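Endo-1,4-beta-xylanase C (Paenibacillus barcinonensis, PDB 4XUR) hydrolyses internal beta-1,4-xylosidic linkages of xylan, and the part described here is a CBM22 xylan-binding domain that holds xylotetraose. Local coordinates at residues 91-102 and 138-149. Residues are numbered along the deposited sequence; the frame is centred on the assembly and turned at random.
Sequences QVINGSLEKEFN and GISGLRMYAETP. With XYP (beta-D-xylopyranose), chain D.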
ATOM      1  N   GLN A  91     -13.832   8.190  -2.443  1.00 20.02           N
ATOM      2  CA  GLN A  91     -13.392   7.401  -1.311  1.00 20.35           C
ATOM      3  C   GLN A  91     -11.892   7.785  -0.991  1.00 17.28           C
ATOM      4  O   GLN A  91     -11.127   7.979  -1.897  1.00 16.33           O
ATOM      5  CB  GLN A  91     -13.527   5.912  -1.647  1.00 20.15           C
ATOM      6  CG  GLN A  91     -12.948   4.919  -0.624  1.00 20.21           C
ATOM      7  CD  GLN A  91     -13.641   4.985   0.715  1.00 24.28           C
ATOM      8  OE1 GLN A  91     -14.859   4.794   0.782  1.00 23.17           O
ATOM      9  NE2 GLN A  91     -12.883   5.231   1.795  1.00 22.72           N
ATOM     10  N   VAL A  92     -11.581   7.823   0.293  1.00 14.67           N
ATOM     11  CA  VAL A  92     -10.209   8.072   0.762  1.00 14.96           C
ATOM     12  C   VAL A  92      -9.420   6.775   0.636  1.00 15.34           C
ATOM     13  O   VAL A  92      -9.913   5.703   1.015  1.00 15.54           O
ATOM     14  CB  VAL A  92     -10.214   8.499   2.261  1.00 16.74           C
ATOM     15  CG1 VAL A  92      -8.810   8.566   2.781  1.00 16.86           C
ATOM     16  CG2 VAL A  92     -11.003   9.827   2.379  1.00 17.29           C
ATOM     17  N   ILE A  93      -8.188   6.871   0.169  1.00 13.24           N
ATOM     18  CA  ILE A  93      -7.251   5.713   0.272  1.00 14.16           C
ATOM     19  C   ILE A  93      -6.013   6.210   1.021  1.00 13.58           C
ATOM     20  O   ILE A  93      -5.571   7.304   0.802  1.00 13.53           O
ATOM     21  CB  ILE A  93      -6.868   5.169  -1.115  1.00 15.78           C
ATOM     22  CG1 ILE A  93      -8.041   4.419  -1.733  1.00 16.83           C
ATOM     23  CG2 ILE A  93      -5.728   4.169  -1.016  1.00 15.73           C
ATOM     24  CD1 ILE A  93      -8.335   3.051  -1.127  1.00 16.66           C
ATOM     25  N   ASN A  94      -5.479   5.365   1.882  1.00 13.42           N
ATOM     26  CA  ASN A  94      -4.356   5.760   2.725  1.00 12.81           C
ATOM     27  C   ASN A  94      -3.143   4.982   2.273  1.00 11.51           C
ATOM     28  O   ASN A  94      -3.237   3.804   1.876  1.00 11.20           O
ATOM     29  CB  ASN A  94      -4.667   5.387   4.205  1.00 13.63           C
ATOM     30  CG  ASN A  94      -5.728   6.293   4.837  1.00 15.49           C
ATOM     31  OD1 ASN A  94      -6.179   7.273   4.226  1.00 17.59           O
ATOM     32  ND2 ASN A  94      -6.148   5.956   6.049  1.00 16.60           N
ATOM     33  N   GLY A  95      -1.984   5.621   2.306  1.00  9.63           N
ATOM     34  CA  GLY A  95      -0.708   4.849   2.280  1.00  9.84           C
ATOM     35  C   GLY A  95      -0.217   4.700   3.715  1.00  9.35           C
ATOM     36  O   GLY A  95      -0.190   5.674   4.472  1.00 10.33           O
ATOM     37  N   SER A  96       0.175   3.472   4.084  1.00  8.20           N
ATOM     38  CA  SER A  96       0.604   3.152   5.454  1.00  8.00           C
ATOM     39  C   SER A  96       1.864   2.300   5.508  1.00  7.65           C
ATOM     40  O   SER A  96       2.274   1.679   4.517  1.00  7.10           O
ATOM     41  CB  SER A  96      -0.517   2.471   6.191  1.00  7.48           C
ATOM     42  OG  SER A  96      -1.660   3.271   6.281  1.00  8.46           O
ATOM     43  N   LEU A  97       2.478   2.275   6.689  1.00  7.05           N
ATOM     44  CA  LEU A  97       3.617   1.493   6.971  1.00  7.34           C
ATOM     45  C   LEU A  97       3.269   0.501   8.033  1.00  7.22           C
ATOM     46  O   LEU A  97       2.742   0.903   9.064  1.00  7.06           O
ATOM     47  CB  LEU A  97       4.818   2.341   7.430  1.00  7.88           C
ATOM     48  CG  LEU A  97       5.262   3.480   6.522  1.00  7.90           C
ATOM     49  CD1 LEU A  97       6.385   4.201   7.237  1.00  8.62           C
ATOM     50  CD2 LEU A  97       5.662   2.983   5.151  1.00  8.17           C
ATOM     51  N   GLU A  98       3.691  -0.754   7.849  1.00  6.91           N
ATOM     52  CA  GLU A  98       3.684  -1.761   8.963  1.00  7.03           C
ATOM     53  C   GLU A  98       5.082  -1.996   9.427  1.00  7.84           C
ATOM     54  O   GLU A  98       5.949  -2.299   8.595  1.00  7.72           O
ATOM     55  CB  GLU A  98       3.068  -3.082   8.450  1.00  7.22           C
ATOM     56  CG  GLU A  98       3.213  -4.225   9.435  1.00  7.61           C
ATOM     57  CD  GLU A  98       2.505  -5.496   8.880  1.00  8.09           C
ATOM     58  OE1 GLU A  98       1.298  -5.444   8.641  1.00  9.73           O
ATOM     59  OE2 GLU A  98       3.218  -6.476   8.589  1.00  8.91           O
ATOM     60  N   LYS A  99       5.350  -1.815  10.732  1.00  7.40           N
ATOM     61  CA  LYS A  99       6.715  -1.927  11.285  1.00  7.59           C
ATOM     62  C   LYS A  99       6.845  -3.051  12.316  1.00  7.98           C
ATOM     63  O   LYS A  99       5.990  -3.204  13.168  1.00  8.42           O
ATOM     64  CB  LYS A  99       7.142  -0.604  11.895  1.00  8.15           C
ATOM     65  CG  LYS A  99       7.461   0.448  10.879  1.00  9.42           C
ATOM     66  CD  LYS A  99       7.899   1.733  11.604  1.00 10.44           C
ATOM     67  CE  LYS A  99       6.868   2.786  11.546  1.00 10.58           C
ATOM     68  NZ  LYS A  99       7.416   4.049  12.031  1.00 10.76           N
ATOM     69  N   GLU A 100       7.916  -3.814  12.181  1.00  8.95           N
ATOM     70  CA  GLU A 100       8.276  -4.927  13.066  1.00  8.92           C
ATOM     71  C   GLU A 100       9.637  -4.563  13.712  1.00  9.05           C
ATOM     72  O   GLU A 100      10.563  -4.091  13.022  1.00  8.22           O
ATOM     73  CB  GLU A 100       8.428  -6.235  12.277  1.00 10.30           C
ATOM     74  CG  GLU A 100       8.880  -7.421  13.114  1.00 10.93           C
ATOM     75  CD  GLU A 100       9.301  -8.582  12.264  1.00 10.27           C
ATOM     76  OE1 GLU A 100       8.458  -9.310  11.809  1.00 11.81           O
ATOM     77  OE2 GLU A 100      10.529  -8.764  12.033  1.00 13.42           O
ATOM     78  N   PHE A 101       9.743  -4.784  15.033  1.00  8.97           N
ATOM     79  CA  PHE A 101      10.904  -4.524  15.808  1.00 10.00           C
ATOM     80  C   PHE A 101      11.331  -5.834  16.512  1.00 12.35           C
ATOM     81  O   PHE A 101      10.492  -6.511  17.073  1.00 11.21           O
ATOM     82  CB  PHE A 101      10.694  -3.431  16.869  1.00 10.79           C
ATOM     83  CG  PHE A 101      10.444  -2.073  16.271  1.00  9.25           C
ATOM     84  CD1 PHE A 101       9.160  -1.706  15.862  1.00  9.58           C
ATOM     85  CD2 PHE A 101      11.486  -1.171  16.046  1.00  9.50           C
ATOM     86  CE1 PHE A 101       8.919  -0.466  15.315  1.00  9.51           C
ATOM     87  CE2 PHE A 101      11.222   0.074  15.511  1.00  9.40           C
ATOM     88  CZ  PHE A 101       9.928   0.425  15.137  1.00  9.06           C
ATOM     89  N   ASN A 102      12.621  -6.091  16.500  1.00 14.25           N
ATOM     90  CA  ASN A 102      13.219  -7.233  17.210  1.00 17.58           C
ATOM     91  C   ASN A 102      12.633  -8.538  16.773  1.00 18.61           C
ATOM     92  O   ASN A 102      12.559  -9.469  17.574  1.00 20.53           O
ATOM     93  CB  ASN A 102      13.119  -7.062  18.731  1.00 19.08           C
ATOM     94  CG  ASN A 102      13.581  -5.723  19.202  1.00 18.85           C
ATOM     95  OD1 ASN A 102      12.810  -4.964  19.769  1.00 21.90           O
ATOM     96  ND2 ASN A 102      14.789  -5.408  18.935  1.00 21.46           N
ATOM     97  N   GLY A 138      16.260  -1.547  16.648  1.00  9.14           N
ATOM     98  CA  GLY A 138      15.954  -2.963  16.467  1.00  9.17           C
ATOM     99  C   GLY A 138      14.935  -3.240  15.352  1.00  8.28           C
ATOM    100  O   GLY A 138      14.477  -4.390  15.177  1.00  8.22           O
ATOM    101  N   ILE A 139      14.618  -2.223  14.532  1.00  8.60           N
ATOM    102  CA  ILE A 139      13.743  -2.392  13.416  1.00  8.30           C
ATOM    103  C   ILE A 139      14.163  -3.585  12.568  1.00  7.93           C
ATOM    104  O   ILE A 139      15.335  -3.690  12.237  1.00  8.70           O
ATOM    105  CB  ILE A 139      13.598  -1.103  12.523  1.00  8.59           C
ATOM    106  CG1 ILE A 139      12.475  -1.178  11.458  1.00  9.80           C
ATOM    107  CG2 ILE A 139      14.927  -0.667  11.876  1.00  8.31           C
ATOM    108  CD1 ILE A 139      11.081  -0.906  11.901  1.00  9.86           C
ATOM    109  N   SER A 140      13.193  -4.454  12.216  1.00  8.30           N
ATOM    110  CA  SER A 140      13.436  -5.670  11.446  1.00  8.29           C
ATOM    111  C   SER A 140      12.481  -5.902  10.263  1.00  8.16           C
ATOM    112  O   SER A 140      12.707  -6.840   9.465  1.00  7.83           O
ATOM    113  CB  SER A 140      13.460  -6.902  12.355  1.00  7.89           C
ATOM    114  OG  SER A 140      12.212  -7.080  13.034  1.00  8.96           O
ATOM    115  N   GLY A 141      11.448  -5.117  10.171  1.00  8.40           N
ATOM    116  CA  GLY A 141      10.529  -5.024   8.984  1.00  8.23           C
ATOM    117  C   GLY A 141       9.870  -3.681   8.833  1.00  8.10           C
ATOM    118  O   GLY A 141       9.521  -3.023   9.815  1.00  7.81           O
ATOM    119  N   LEU A 142       9.761  -3.213   7.595  1.00  7.61           N
ATOM    120  CA  LEU A 142       9.084  -1.987   7.294  1.00  8.30           C
ATOM    121  C   LEU A 142       8.411  -2.174   5.929  1.00  8.05           C
ATOM    122  O   LEU A 142       9.089  -2.190   4.900  1.00  6.98           O
ATOM    123  CB  LEU A 142      10.091  -0.812   7.235  1.00  8.08           C
ATOM    124  CG  LEU A 142       9.560   0.638   7.075  1.00  8.30           C
ATOM    125  CD1 LEU A 142      10.525   1.669   7.711  1.00  8.42           C
ATOM    126  CD2 LEU A 142       9.313   1.019   5.650  1.00  9.18           C
ATOM    127  N   ARG A 143       7.098  -2.274   5.945  1.00  7.67           N
ATOM    128  CA  ARG A 143       6.353  -2.669   4.737  1.00  7.77           C
ATOM    129  C   ARG A 143       5.386  -1.587   4.413  1.00  7.99           C
ATOM    130  O   ARG A 143       4.615  -1.109   5.273  1.00  7.05           O
ATOM    131  CB  ARG A 143       5.619  -3.985   4.997  1.00  7.45           C
ATOM    132  CG  ARG A 143       6.471  -5.110   5.517  1.00  8.24           C
ATOM    133  CD  ARG A 143       6.142  -5.499   6.941  1.00  8.11           C
ATOM    134  NE  ARG A 143       7.143  -6.432   7.540  1.00  9.08           N
ATOM    135  CZ  ARG A 143       6.982  -7.178   8.603  1.00  9.68           C
ATOM    136  NH1 ARG A 143       5.865  -7.205   9.315  1.00 10.26           N
ATOM    137  NH2 ARG A 143       7.977  -7.976   8.966  1.00 10.04           N
ATOM    138  N   MET A 144       5.409  -1.180   3.165  1.00  8.27           N
ATOM    139  CA  MET A 144       4.440  -0.195   2.704  1.00  8.83           C
ATOM    140  C   MET A 144       3.145  -0.897   2.308  1.00  8.96           C
ATOM    141  O   MET A 144       3.173  -1.980   1.789  1.00  9.22           O
ATOM    142  CB  MET A 144       4.973   0.621   1.570  1.00 11.02           C
ATOM    143  CG  MET A 144       5.199  -0.135   0.270  1.00 11.42           C
ATOM    144  SD  MET A 144       5.731   1.027  -1.006  1.00 15.91           S
ATOM    145  CE  MET A 144       4.242   2.018  -1.150  1.00 13.17           C
ATOM    146  N   TYR A 145       1.985  -0.265   2.536  1.00  8.51           N
ATOM    147  CA  TYR A 145       0.739  -0.842   2.089  1.00  8.40           C
ATOM    148  C   TYR A 145      -0.313   0.210   1.833  1.00  8.42           C
ATOM    149  O   TYR A 145      -0.144   1.365   2.296  1.00  8.13           O
ATOM    150  CB  TYR A 145       0.210  -1.929   3.063  1.00  8.61           C
ATOM    151  CG  TYR A 145      -0.235  -1.500   4.428  1.00  8.50           C
ATOM    152  CD1 TYR A 145       0.693  -1.379   5.443  1.00  8.25           C
ATOM    153  CD2 TYR A 145      -1.598  -1.331   4.742  1.00  8.38           C
ATOM    154  CE1 TYR A 145       0.300  -1.033   6.721  1.00  8.58           C
ATOM    155  CE2 TYR A 145      -2.013  -0.977   6.021  1.00  8.37           C
ATOM    156  CZ  TYR A 145      -1.059  -0.863   7.010  1.00  8.69           C
ATOM    157  OH  TYR A 145      -1.420  -0.525   8.314  1.00  9.51           O
ATOM    158  N   ALA A 146      -1.357  -0.178   1.090  1.00  8.32           N
ATOM    159  CA  ALA A 146      -2.504   0.716   0.904  1.00  9.16           C
ATOM    160  C   ALA A 146      -3.714   0.139   1.566  1.00  9.74           C
ATOM    161  O   ALA A 146      -3.888  -1.059   1.629  1.00  9.86           O
ATOM    162  CB  ALA A 146      -2.804   0.914  -0.602  1.00  9.70           C
ATOM    163  N   GLU A 147      -4.607   1.043   2.011  1.00  9.76           N
ATOM    164  CA  GLU A 147      -5.823   0.637   2.714  1.00 10.31           C
ATOM    165  C   GLU A 147      -6.834   1.778   2.683  1.00 10.47           C
ATOM    166  O   GLU A 147      -6.571   2.840   2.191  1.00 10.19           O
ATOM    167  CB  GLU A 147      -5.516   0.294   4.148  1.00  9.88           C
ATOM    168  CG  GLU A 147      -4.998   1.471   4.985  1.00 10.19           C
ATOM    169  CD  GLU A 147      -4.694   1.078   6.398  1.00 10.64           C
ATOM    170  OE1 GLU A 147      -5.251   0.057   6.927  1.00 10.38           O
ATOM    171  OE2 GLU A 147      -3.891   1.806   7.021  1.00  9.81           O
ATOM    172  N   THR A 148      -8.027   1.514   3.216  1.00 11.26           N
ATOM    173  CA  THR A 148      -9.015   2.596   3.485  1.00 11.29           C
ATOM    174  C   THR A 148      -8.971   2.991   4.983  1.00 12.38           C
ATOM    175  O   THR A 148      -8.394   2.314   5.831  1.00 12.17           O
ATOM    176  CB  THR A 148     -10.435   2.180   3.048  1.00 11.90           C
ATOM    177  OG1 THR A 148     -10.744   0.861   3.494  1.00 12.32           O
ATOM    178  CG2 THR A 148     -10.494   2.179   1.593  1.00 11.75           C
ATOM    179  N   PRO A 149      -9.569   4.138   5.285  1.00 13.97           N
ATOM    180  CA  PRO A 149      -9.421   4.599   6.712  1.00 15.41           C
ATOM    181  C   PRO A 149      -9.934   3.617   7.748  1.00 19.15           C
ATOM    182  O   PRO A 149     -10.948   3.002   7.594  1.00 18.34           O
ATOM    183  CB  PRO A 149     -10.248   5.895   6.704  1.00 15.78           C
ATOM    184  CG  PRO A 149     -10.126   6.423   5.324  1.00 15.32           C
ATOM    185  CD  PRO A 149     -10.155   5.171   4.450  1.00 15.04           C
TER
HETATM  186  C1  XYP D   3      -4.241  -1.489  11.406  1.00 15.51           C
HETATM  187  C2  XYP D   3      -4.628  -0.440  10.363  1.00 15.36           C
HETATM  188  C3  XYP D   3      -3.870   0.868  10.559  1.00 15.41           C
HETATM  189  C4  XYP D   3      -3.977   1.313  12.037  1.00 16.28           C
HETATM  190  C5  XYP D   3      -3.626   0.168  12.992  1.00 14.96           C
HETATM  191  O2  XYP D   3      -4.301  -0.925   9.067  1.00 13.13           O
HETATM  192  O3  XYP D   3      -4.391   1.882   9.736  1.00 16.47           O
HETATM  193  O4  XYP D   3      -3.042   2.403  12.214  1.00 16.45           O
HETATM  194  O5  XYP D   3      -4.466  -0.941  12.750  1.00 17.65           O
HETATM  195  O   HOH W   1       5.553  -9.744  11.037  1.00 15.17           O
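Ser96 and Glu147 meet beneath the bound xylose on adjacent antiparallel strands, 90-101 and 139-147. Ser96 OG donates to Glu147 OE2 (2.8 Å) on the anti side of the carboxylate, 23° out of its plane. This second-shell bond helps fix the rotation of a carboxylate whose two oxygens grip the sugar: OE1 of Glu147 takes a short 2.5 Å bond from xylose O2, and OE2 accepts from O3. A serine is small enough to serve twice, since its CB also lies over one face of the Tyr145 ring, 3.7 Å from the centroid, a CH-pi contact. CG of Tyr145 stands between its backbone N and carbonyl carbon (chi1 67°), which swings the ring across Ser96, and its OH donates to xylose O2.

Further along the same face, Arg143 joins two acids. Its NH1 reaches the anti lone pair of Glu98 OE2 at 2.8 Å, the Glu98 carboxylate and Arg143 guanidinium planes 77° apart, while NH2 meets Glu100 OE1 (3.2 Å) from above that carboxylate. Glu98 also pairs with Arg29 and Arg31, so its charge is probably well balanced. The other oxygen of Glu100, OE2, accepts from Ser140 OG at 2.6 Å. Here a classic bulge turns Ser140 N and Gly141 N onto the single carbonyl Glu100 O; Gly141, lacking a side chain, lets the Arg143 guanidinium lie close.

The reverse face is mostly apolar, though it carries Lys99: Ile139 CD1 rests over one face of the Phe101 ring, toward its rim, and Leu97 touches Leu142 and Met144. Met144 and Ala146 pack on strand 75-83 of the second sheet of this beta-sandwich, while strands 63-65 and 109-119 flank the pair within its own sheet.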